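PDB 3CHJ: alpha-14 giardin from Giardia lamblia, which probably serves as a calcium-regulated annexin of the cytoskeleton, linking the phospholipid bilayer to the underlying axoneme. Local coordinates for residues A[33-37]-A[309-314]; A[83-87]-A[118-122]; A[242-248]-A[276-282]. One frame throughout, in Å; residues are numbered along the deposited sequence.

Contact 1. Residues A[33-37]-A[309-314]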
loop_
_atom_site.group_PDB
_atom_site.type_symbol
_atom_site.label_atom_id
_atom_site.label_comp_id
_atom_site.label_asym_id
_atom_site.label_seq_id
_atom_site.Cartn_x
_atom_site.Cartn_y
_atom_site.Cartn_z
ATOM N N ILE A 33 17.081 -5.397 8.180
ATOM C CA ILE A 33 15.798 -4.787 8.533
ATOM C C ILE A 33 15.987 -3.654 9.536
ATOM O O ILE A 33 15.364 -2.591 9.409
ATOM C CB ILE A 33 14.817 -5.842 9.077
ATOM C CG1 ILE A 33 14.564 -6.950 8.044
ATOM C CG2 ILE A 33 13.521 -5.189 9.517
ATOM C CD1 ILE A 33 14.014 -6.480 6.671
ATOM N N GLU A 34 16.874 -3.861 10.517
ATOM C CA GLU A 34 17.244 -2.779 11.432
ATOM C C GLU A 34 17.765 -1.552 10.684
ATOM O O GLU A 34 17.377 -0.407 10.975
ATOM C CB GLU A 34 18.223 -3.275 12.507
ATOM C CG GLU A 34 17.609 -4.334 13.441
ATOM C CD GLU A 34 16.532 -3.790 14.409
ATOM O OE1 GLU A 34 16.255 -4.482 15.419
ATOM O OE2 GLU A 34 15.943 -2.709 14.172
ATOM N N ILE A 35 18.605 -1.782 9.676
ATOM C CA ILE A 35 19.121 -0.696 8.868
ATOM C C ILE A 35 17.946 0.047 8.173
ATOM O O ILE A 35 17.873 1.271 8.176
ATOM C CB ILE A 35 20.176 -1.227 7.865
ATOM C CG1 ILE A 35 21.466 -1.615 8.610
ATOM C CG2 ILE A 35 20.516 -0.207 6.824
ATOM C CD1 ILE A 35 22.432 -2.491 7.772
ATOM N N ALA A 36 16.987 -0.704 7.625
ATOM C CA ALA A 36 15.842 -0.069 6.969
ATOM C C ALA A 36 15.017 0.789 7.912
ATOM O O ALA A 36 14.485 1.820 7.491
ATOM C CB ALA A 36 14.942 -1.114 6.289
ATOM N N ARG A 37 14.910 0.355 9.165
ATOM C CA ARG A 37 14.106 1.056 10.172
ATOM C C ARG A 37 14.828 2.266 10.764
ATOM O O ARG A 37 14.180 3.142 11.354
ATOM C CB ARG A 37 13.756 0.115 11.311
ATOM C CG ARG A 37 12.859 -1.016 10.933
ATOM C CD ARG A 37 12.741 -1.953 12.109
ATOM N NE ARG A 37 11.726 -1.542 13.085
ATOM C CZ ARG A 37 11.867 -1.601 14.410
ATOM N NH1 ARG A 37 13.023 -1.969 14.963
ATOM N NH2 ARG A 37 10.861 -1.234 15.196
ATOM N N LEU A 309 9.111 -7.409 12.515
ATOM C CA LEU A 309 9.964 -6.306 12.953
ATOM C C LEU A 309 9.649 -4.990 12.227
ATOM O O LEU A 309 9.612 -3.917 12.830
ATOM C CB LEU A 309 11.443 -6.687 12.757
ATOM C CG LEU A 309 12.487 -5.694 13.263
ATOM C CD1 LEU A 309 12.253 -5.347 14.723
ATOM C CD2 LEU A 309 13.871 -6.306 13.058
ATOM N N LEU A 310 9.415 -5.055 10.921
ATOM C CA LEU A 310 9.134 -3.830 10.162
ATOM C C LEU A 310 7.876 -3.150 10.652
ATOM O O LEU A 310 7.802 -1.917 10.677
ATOM C CB LEU A 310 8.982 -4.158 8.671
ATOM C CG LEU A 310 10.333 -4.402 7.991
ATOM C CD1 LEU A 310 10.135 -5.099 6.618
ATOM C CD2 LEU A 310 11.115 -3.115 7.836
ATOM N N TRP A 311 6.890 -3.949 11.054
ATOM C CA TRP A 311 5.632 -3.411 11.523
ATOM C C TRP A 311 5.635 -3.054 13.007
ATOM O O TRP A 311 4.624 -2.589 13.542
ATOM C CB TRP A 311 4.505 -4.391 11.184
ATOM C CG TRP A 311 4.084 -4.294 9.768
ATOM C CD1 TRP A 311 4.240 -5.239 8.785
ATOM C CD2 TRP A 311 3.407 -3.195 9.170
ATOM N NE1 TRP A 311 3.700 -4.774 7.597
ATOM C CE2 TRP A 311 3.176 -3.523 7.815
ATOM C CE3 TRP A 311 2.991 -1.942 9.642
ATOM C CZ2 TRP A 311 2.532 -2.652 6.939
ATOM C CZ3 TRP A 311 2.359 -1.083 8.775
ATOM C CH2 TRP A 311 2.131 -1.433 7.439
ATOM N N GLU A 312 6.757 -3.288 13.679
ATOM C CA GLU A 312 6.874 -2.835 15.049
ATOM C C GLU A 312 7.130 -1.330 15.020
ATOM O O GLU A 312 8.079 -0.864 14.388
ATOM C CB GLU A 312 7.996 -3.575 15.781
ATOM C CG GLU A 312 7.987 -3.342 17.282
ATOM C CD GLU A 312 6.858 -4.071 18.028
ATOM O OE1 GLU A 312 6.893 -4.012 19.270
ATOM O OE2 GLU A 312 5.949 -4.705 17.420
ATOM N N PRO A 313 6.281 -0.560 15.698
ATOM C CA PRO A 313 6.463 0.889 15.726
ATOM C C PRO A 313 7.891 1.301 16.121
ATOM O O PRO A 313 8.433 0.821 17.127
ATOM C CB PRO A 313 5.465 1.344 16.802
ATOM C CG PRO A 313 4.423 0.285 16.807
ATOM C CD PRO A 313 5.117 -0.996 16.495
ATOM N N VAL A 314 8.506 2.168 15.318
ATOM C CA VAL A 314 9.743 2.814 15.746
ATOM C C VAL A 314 9.312 3.951 16.649
ATOM O O VAL A 314 8.459 4.763 16.267
ATOM C CB VAL A 314 10.598 3.333 14.571
ATOM C CG1 VAL A 314 11.795 4.153 15.085
ATOM C CG2 VAL A 314 11.122 2.173 13.733
HETATM O O HOH W 1 9.344 -0.385 12.045
HETATM O O HOH W 2 10.768 -0.688 18.026
#

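Contact 2. Residues A[83-87]-A[118-122]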
loop_
_atom_site.group_PDB
_atom_site.type_symbol
_atom_site.label_atom_id
_atom_site.label_comp_id
_atom_site.label_asym_id
_atom_site.label_seq_id
_atom_site.Cartn_x
_atom_site.Cartn_y
_atom_site.Cartn_z
ATOM N N ALA A 83 8.623 7.183 -3.850
ATOM C CA ALA A 83 8.094 7.477 -5.176
ATOM C C ALA A 83 8.653 6.509 -6.213
ATOM O O ALA A 83 7.932 6.062 -7.106
ATOM C CB ALA A 83 8.388 8.922 -5.557
ATOM N N GLN A 84 9.940 6.195 -6.100
ATOM C CA GLN A 84 10.588 5.245 -6.995
ATOM C C GLN A 84 9.961 3.848 -6.861
ATOM O O GLN A 84 9.616 3.208 -7.854
ATOM C CB GLN A 84 12.085 5.172 -6.673
ATOM C CG GLN A 84 12.860 4.342 -7.663
ATOM C CD GLN A 84 13.103 5.083 -8.967
ATOM O OE1 GLN A 84 13.279 6.306 -8.983
ATOM N NE2 GLN A 84 13.122 4.343 -10.069
ATOM N N LEU A 85 9.803 3.406 -5.615
ATOM C CA LEU A 85 9.175 2.144 -5.334
ATOM C C LEU A 85 7.776 2.087 -5.973
ATOM O O LEU A 85 7.459 1.099 -6.654
ATOM C CB LEU A 85 9.108 1.909 -3.821
ATOM C CG LEU A 85 8.293 0.684 -3.422
ATOM C CD1 LEU A 85 8.985 -0.574 -3.912
ATOM C CD2 LEU A 85 8.084 0.680 -1.915
ATOM N N LEU A 86 6.958 3.129 -5.775
ATOM C CA LEU A 86 5.598 3.118 -6.337
ATOM C C LEU A 86 5.605 2.973 -7.858
ATOM O O LEU A 86 4.817 2.199 -8.422
ATOM C CB LEU A 86 4.824 4.379 -5.926
ATOM C CG LEU A 86 4.687 4.610 -4.414
ATOM C CD1 LEU A 86 4.045 5.954 -4.099
ATOM C CD2 LEU A 86 3.911 3.494 -3.746
ATOM N N CYS A 87 6.493 3.713 -8.529
ATOM C CA CYS A 87 6.588 3.622 -9.984
ATOM C C CYS A 87 7.035 2.227 -10.427
ATOM O O CYS A 87 6.495 1.663 -11.372
ATOM C CB CYS A 87 7.579 4.657 -10.535
ATOM S SG CYS A 87 6.963 6.331 -10.434
ATOM N N GLU A 118 3.160 13.387 -7.931
ATOM C CA GLU A 118 4.593 13.199 -8.027
ATOM C C GLU A 118 4.920 11.987 -8.897
ATOM O O GLU A 118 5.808 12.035 -9.754
ATOM C CB GLU A 118 5.190 13.030 -6.627
ATOM C CG GLU A 118 6.694 12.783 -6.613
ATOM C CD GLU A 118 7.282 12.594 -5.202
ATOM O OE1 GLU A 118 6.543 12.242 -4.248
ATOM O OE2 GLU A 118 8.511 12.782 -5.062
ATOM N N ILE A 119 4.202 10.889 -8.696
ATOM C CA ILE A 119 4.544 9.703 -9.466
ATOM C C ILE A 119 4.089 9.731 -10.925
ATOM O O ILE A 119 4.669 9.045 -11.732
ATOM C CB ILE A 119 4.183 8.355 -8.754
ATOM C CG1 ILE A 119 2.676 8.167 -8.635
ATOM C CG2 ILE A 119 4.915 8.255 -7.389
ATOM C CD1 ILE A 119 2.275 6.744 -8.227
ATOM N N ARG A 120 3.082 10.544 -11.270
ATOM C CA ARG A 120 2.726 10.706 -12.684
ATOM C C ARG A 120 3.940 11.206 -13.446
ATOM O O ARG A 120 4.268 10.699 -14.503
ATOM C CB ARG A 120 1.595 11.719 -12.881
ATOM C CG ARG A 120 0.268 11.252 -12.354
ATOM C CD ARG A 120 -0.733 12.387 -12.536
ATOM N NE ARG A 120 -1.990 12.017 -11.920
ATOM C CZ ARG A 120 -2.753 12.833 -11.201
ATOM N NH1 ARG A 120 -2.401 14.109 -10.992
ATOM N NH2 ARG A 120 -3.879 12.352 -10.695
ATOM N N GLN A 121 4.610 12.196 -12.866
ATOM C CA GLN A 121 5.770 12.807 -13.504
ATOM C C GLN A 121 6.986 11.869 -13.492
ATOM O O GLN A 121 7.641 11.647 -14.531
ATOM C CB GLN A 121 6.090 14.126 -12.783
ATOM C CG GLN A 121 4.981 15.185 -12.938
ATOM C CD GLN A 121 5.228 16.478 -12.156
ATOM O OE1 GLN A 121 4.363 16.933 -11.393
ATOM N NE2 GLN A 121 6.386 17.087 -12.361
ATOM N N LEU A 122 7.245 11.279 -12.324
ATOM C CA LEU A 122 8.367 10.351 -12.191
ATOM C C LEU A 122 8.203 9.139 -13.096
ATOM O O LEU A 122 9.170 8.676 -13.709
ATOM C CB LEU A 122 8.581 9.921 -10.737
ATOM C CG LEU A 122 9.810 9.034 -10.531
ATOM C CD1 LEU A 122 11.134 9.715 -11.003
ATOM C CD2 LEU A 122 9.913 8.612 -9.076
#

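Contact 3. Residues A[242-248]-A[276-282]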
loop_
_atom_site.group_PDB
_atom_site.type_symbol
_atom_site.label_atom_id
_atom_site.label_comp_id
_atom_site.label_asym_id
_atom_site.label_seq_id
_atom_site.Cartn_x
_atom_site.Cartn_y
_atom_site.Cartn_z
ATOM N N ASP A 242 -8.631 6.036 7.800
ATOM C CA ASP A 242 -7.459 5.883 8.682
ATOM C C ASP A 242 -6.456 4.923 8.025
ATOM O O ASP A 242 -6.688 3.709 8.048
ATOM C CB ASP A 242 -7.856 5.315 10.027
ATOM C CG ASP A 242 -6.698 5.297 11.030
ATOM O OD1 ASP A 242 -5.512 5.334 10.616
ATOM O OD2 ASP A 242 -6.984 5.221 12.242
ATOM N N PRO A 243 -5.384 5.465 7.412
ATOM C CA PRO A 243 -4.367 4.622 6.767
ATOM C C PRO A 243 -3.902 3.403 7.562
ATOM O O PRO A 243 -3.600 2.377 6.943
ATOM C CB PRO A 243 -3.209 5.590 6.528
ATOM C CG PRO A 243 -3.935 6.892 6.209
ATOM C CD PRO A 243 -5.069 6.908 7.226
ATOM N N CYS A 244 -3.843 3.481 8.892
ATOM C CA CYS A 244 -3.400 2.324 9.700
ATOM C C CYS A 244 -4.369 1.151 9.594
ATOM O O CYS A 244 -3.957 -0.018 9.564
ATOM C CB CYS A 244 -3.160 2.700 11.164
ATOM S SG CYS A 244 -1.733 3.773 11.363
ATOM N N CYS A 245 -5.658 1.475 9.489
ATOM C CA CYS A 245 -6.685 0.471 9.261
ATOM C C CYS A 245 -6.554 -0.138 7.866
ATOM O O CYS A 245 -6.729 -1.352 7.700
ATOM C CB CYS A 245 -8.062 1.072 9.446
ATOM S SG CYS A 245 -8.475 1.244 11.207
ATOM N N ALA A 246 -6.233 0.699 6.878
ATOM C CA ALA A 246 -6.009 0.195 5.526
ATOM C C ALA A 246 -4.848 -0.804 5.469
ATOM O O ALA A 246 -4.942 -1.838 4.799
ATOM C CB ALA A 246 -5.810 1.353 4.533
ATOM N N ALA A 247 -3.761 -0.491 6.163
ATOM C CA ALA A 247 -2.605 -1.370 6.188
ATOM C C ALA A 247 -2.993 -2.695 6.857
ATOM O O ALA A 247 -2.657 -3.765 6.366
ATOM C CB ALA A 247 -1.462 -0.707 6.940
ATOM N N ALA A 248 -3.692 -2.624 7.996
ATOM C CA ALA A 248 -4.141 -3.845 8.675
ATOM C C ALA A 248 -5.045 -4.701 7.803
ATOM O O ALA A 248 -4.910 -5.915 7.764
ATOM C CB ALA A 248 -4.837 -3.511 9.998
ATOM N N CYS A 276 2.579 3.987 8.919
ATOM C CA CYS A 276 1.385 3.375 9.497
ATOM C C CYS A 276 1.685 2.590 10.778
ATOM O O CYS A 276 1.421 1.380 10.868
ATOM C CB CYS A 276 0.695 2.476 8.464
ATOM S SG CYS A 276 -0.036 3.381 7.051
ATOM N N LYS A 277 2.177 3.305 11.778
ATOM C CA LYS A 277 2.633 2.692 13.020
ATOM C C LYS A 277 1.539 1.975 13.798
ATOM O O LYS A 277 1.818 0.990 14.493
ATOM C CB LYS A 277 3.329 3.728 13.898
ATOM C CG LYS A 277 4.581 4.285 13.234
ATOM C CD LYS A 277 5.352 5.208 14.164
ATOM C CE LYS A 277 6.509 5.870 13.408
ATOM N NZ LYS A 277 7.551 6.403 14.333
ATOM N N GLY A 278 0.297 2.431 13.654
ATOM C CA GLY A 278 -0.793 1.791 14.376
ATOM C C GLY A 278 -1.312 0.499 13.760
ATOM O O GLY A 278 -2.281 -0.079 14.259
ATOM N N CYS A 279 -0.673 0.018 12.697
ATOM C CA CYS A 279 -1.147 -1.200 12.030
ATOM C C CYS A 279 -1.417 -2.366 12.975
ATOM O O CYS A 279 -2.515 -2.969 12.932
ATOM C CB CYS A 279 -0.159 -1.636 10.962
ATOM S SG CYS A 279 -0.673 -3.140 10.068
ATOM N N LYS A 280 -0.436 -2.721 13.807
ATOM C CA LYS A 280 -0.637 -3.883 14.694
ATOM C C LYS A 280 -1.794 -3.685 15.678
ATOM O O LYS A 280 -2.575 -4.621 15.934
ATOM C CB LYS A 280 0.645 -4.267 15.439
ATOM C CG LYS A 280 1.771 -4.771 14.524
ATOM C CD LYS A 280 2.876 -5.464 15.362
ATOM C CE LYS A 280 4.078 -5.836 14.489
ATOM N NZ LYS A 280 5.178 -6.534 15.271
ATOM N N TYR A 281 -1.905 -2.477 16.216
ATOM C CA TYR A 281 -3.018 -2.145 17.102
ATOM C C TYR A 281 -4.387 -2.336 16.422
ATOM O O TYR A 281 -5.270 -3.014 16.957
ATOM C CB TYR A 281 -2.854 -0.714 17.590
ATOM C CG TYR A 281 -4.034 -0.205 18.361
ATOM C CD1 TYR A 281 -4.190 -0.519 19.702
ATOM C CD2 TYR A 281 -5.002 0.562 17.734
ATOM C CE1 TYR A 281 -5.296 -0.051 20.410
ATOM C CE2 TYR A 281 -6.112 1.029 18.425
ATOM C CZ TYR A 281 -6.244 0.718 19.762
ATOM O OH TYR A 281 -7.337 1.206 20.461
ATOM N N TYR A 282 -4.556 -1.754 15.236
ATOM C CA TYR A 282 -5.842 -1.879 14.553
ATOM C C TYR A 282 -6.078 -3.298 14.082
ATOM O O TYR A 282 -7.210 -3.750 14.064
ATOM C CB TYR A 282 -5.980 -0.866 13.409
ATOM C CG TYR A 282 -6.146 0.525 13.949
ATOM C CD1 TYR A 282 -7.360 0.941 14.496
ATOM C CD2 TYR A 282 -5.072 1.426 13.955
ATOM C CE1 TYR A 282 -7.505 2.223 15.022
ATOM C CE2 TYR A 282 -5.205 2.710 14.482
ATOM C CZ TYR A 282 -6.420 3.101 15.015
ATOM O OH TYR A 282 -6.572 4.362 15.528
HETATM O O HOH W 3 -5.166 6.116 13.961
#

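Contact 1. Residues A[33-37]-A[309-314]
Arg-37 reaches from helix 31-38 to the chain leaving helix 301-310, where its NH2 donates to Glu-312 O over 2.9 Å with an N-H...O angle of 158°. That oxygen lies close to the guanidinium plane, whereas the donor stands above the plane of the carbonyl and not on a lone pair. Two waters extend the grip: one accepts from Arg-37 NE and donates to both Leu-310 O and Glu-312 O, the other accepts from Arg-37 NH2 and donates to Pro-313 O. Over one face of the flat group lie Leu-309 CD1, offset toward the rim and 3.5 Å from Arg-37 NH1, and Leu-309 O, 3.2 Å from Arg-37 NE but at an angle too poor for a hydrogen bond; Val-314 CG2 lies over the opposite face, 3.7 Å from Arg-37 NH2. In this all-helical annexin fold the contact joins the second helix of the model to the end of the last one, so that chain regions some 270 residues apart meet. Deeper in, Ile-33 CG2 touches Leu-309 CD2 at 3.7 Å and Leu-310 CD2 at 3.6 Å; with CG2 anti to the backbone N, this methyl is the branch that meets both leucines. Less than a turn before the arginine, Glu-34 OE2 accepts from Arg-37 NH1 at 3.1 Å in a salt bridge on its syn side, steadying the rotation of the guanidinium; the arginine chain bends at chi3 (84°) to bring the group there. In the next shell, Phe-71 and Leu-78 of helix 69-78 pack on Ile-33, and Leu-74 on Leu-310. The Glu-312 carboxylate turns away to Lys-280.

Contact 2. Residues A[83-87]-A[118-122]
Ile-119 and Leu-122, one helical turn apart, face Ala-83 and Cys-87 where two helices of the all-helical annexin fold cross. The local axes of 83-87 and 118-122 pass 9.6 Å apart at a signed angle of -68°, and the backbones come nearest at Ala-83 and Ile-119, consistent with the small side chain of Ala-83. Ile-119 has its CG1 between the backbone N and the carbonyl carbon (chi1 68°), which turns the other branch, CG2, onto the facing helix. There this methyl lies 3.7 Å from Ala-83 O and also meets Leu-86 CD1, the leucine and isoleucine side chains crossing at about a right angle. Leu-122 uses its CD2 methyl, 3.8 Å from Ala-83 CB, and it reaches on to the polar end of Gln-84, whose NE2 is hydrogen-bonded to Glu-88 OE2 within its own helix. At the outer margin the Glu-118 carboxylate turns its flat face to the same alanine methyl, CD lying 3.9 Å from Ala-83 CB. The buried side extends to Ile-111, which packs on Leu-86 and Ile-119, while Leu-126 continues the apolar row one turn beyond Leu-122 to meet Gln-84 and Cys-87. The thiol of Cys-87 sits over the notch between the two principal side chains of 118-122: its SG is 3.8 Å from Ile-119 CB and 3.9 Å from Leu-122 CG.

Contact 3. Residues A[242-248]-A[276-282]
Two helix beginnings meet side by side here: the capped start of helix 243-254 and, in the fourth annexin repeat, the type I turn of Cys-276 to Cys-279 that leads into helix 279-287. Cys-244 points into the turn. Its SG lies 3.3 Å from Gly-278 N and 3.7 Å from Cys-276 CA, so the sulfur rests against the backbone where the glycine has no side chain. Its CB meets Tyr-282 CD2 at 3.6 Å. Cys-245, the next residue, brings its SG to the same ring in an oblique sulfur-aromatic contact, 4.0 Å from the centroid of Tyr-282 and 32° off the ring normal. On the other side Tyr-281 points its edge at the ring, CD2 over the centre, so the phenol is flanked by a sulfur and a second ring. Asp-242 divides its carboxylate between two tasks: OD1 caps the helix by accepting from Cys-244 N at 3.0 Å, and OD2 accepts from a water that lies 2.7 Å from Tyr-282 OH and hydrogen-bonds to it. The carboxylate and phenol planes are 73° apart. Farther along the helices, Ala-247 CB packs 4.0 Å from Cys-279 SG; with SG anti to the backbone N (chi1 -180°) this sulfur is carried across to helix 243-254, where it also lies 3.7 Å from Ala-248 N. Around this pair of helices, Trp-311, just after helix 301-310, packs on Ala-247, Cys-276 and Cys-279, while Ala-246 turns to the preceding helix 227-241 and touches Leu-235, Asp-238 and Phe-239.

In the fold
Contacts 1 and 3 form a continuous region, their centres 15 Å apart. Val-314 O lies 2.7 Å from Lys-277 NZ, a probable hydrogen bond, Glu-312 OE2 forms a 2.9 Å salt bridge with Lys-280 NZ, and Trp-311 packs on the turn. The segment 309-314 that receives Arg-37 is thus also fixed to the start of helix 279-287. Contact 2 stands apart: its centre is 23 Å from each of the others, with nearest atoms about 11 Å away, and it lies on the opposite side of the chain's centre from contact 3. The calcium ion is bound by another set of residues, Ala-175, Thr-178, Gly-180, Glu-185 and Glu-224, none of which belongs to these contacts.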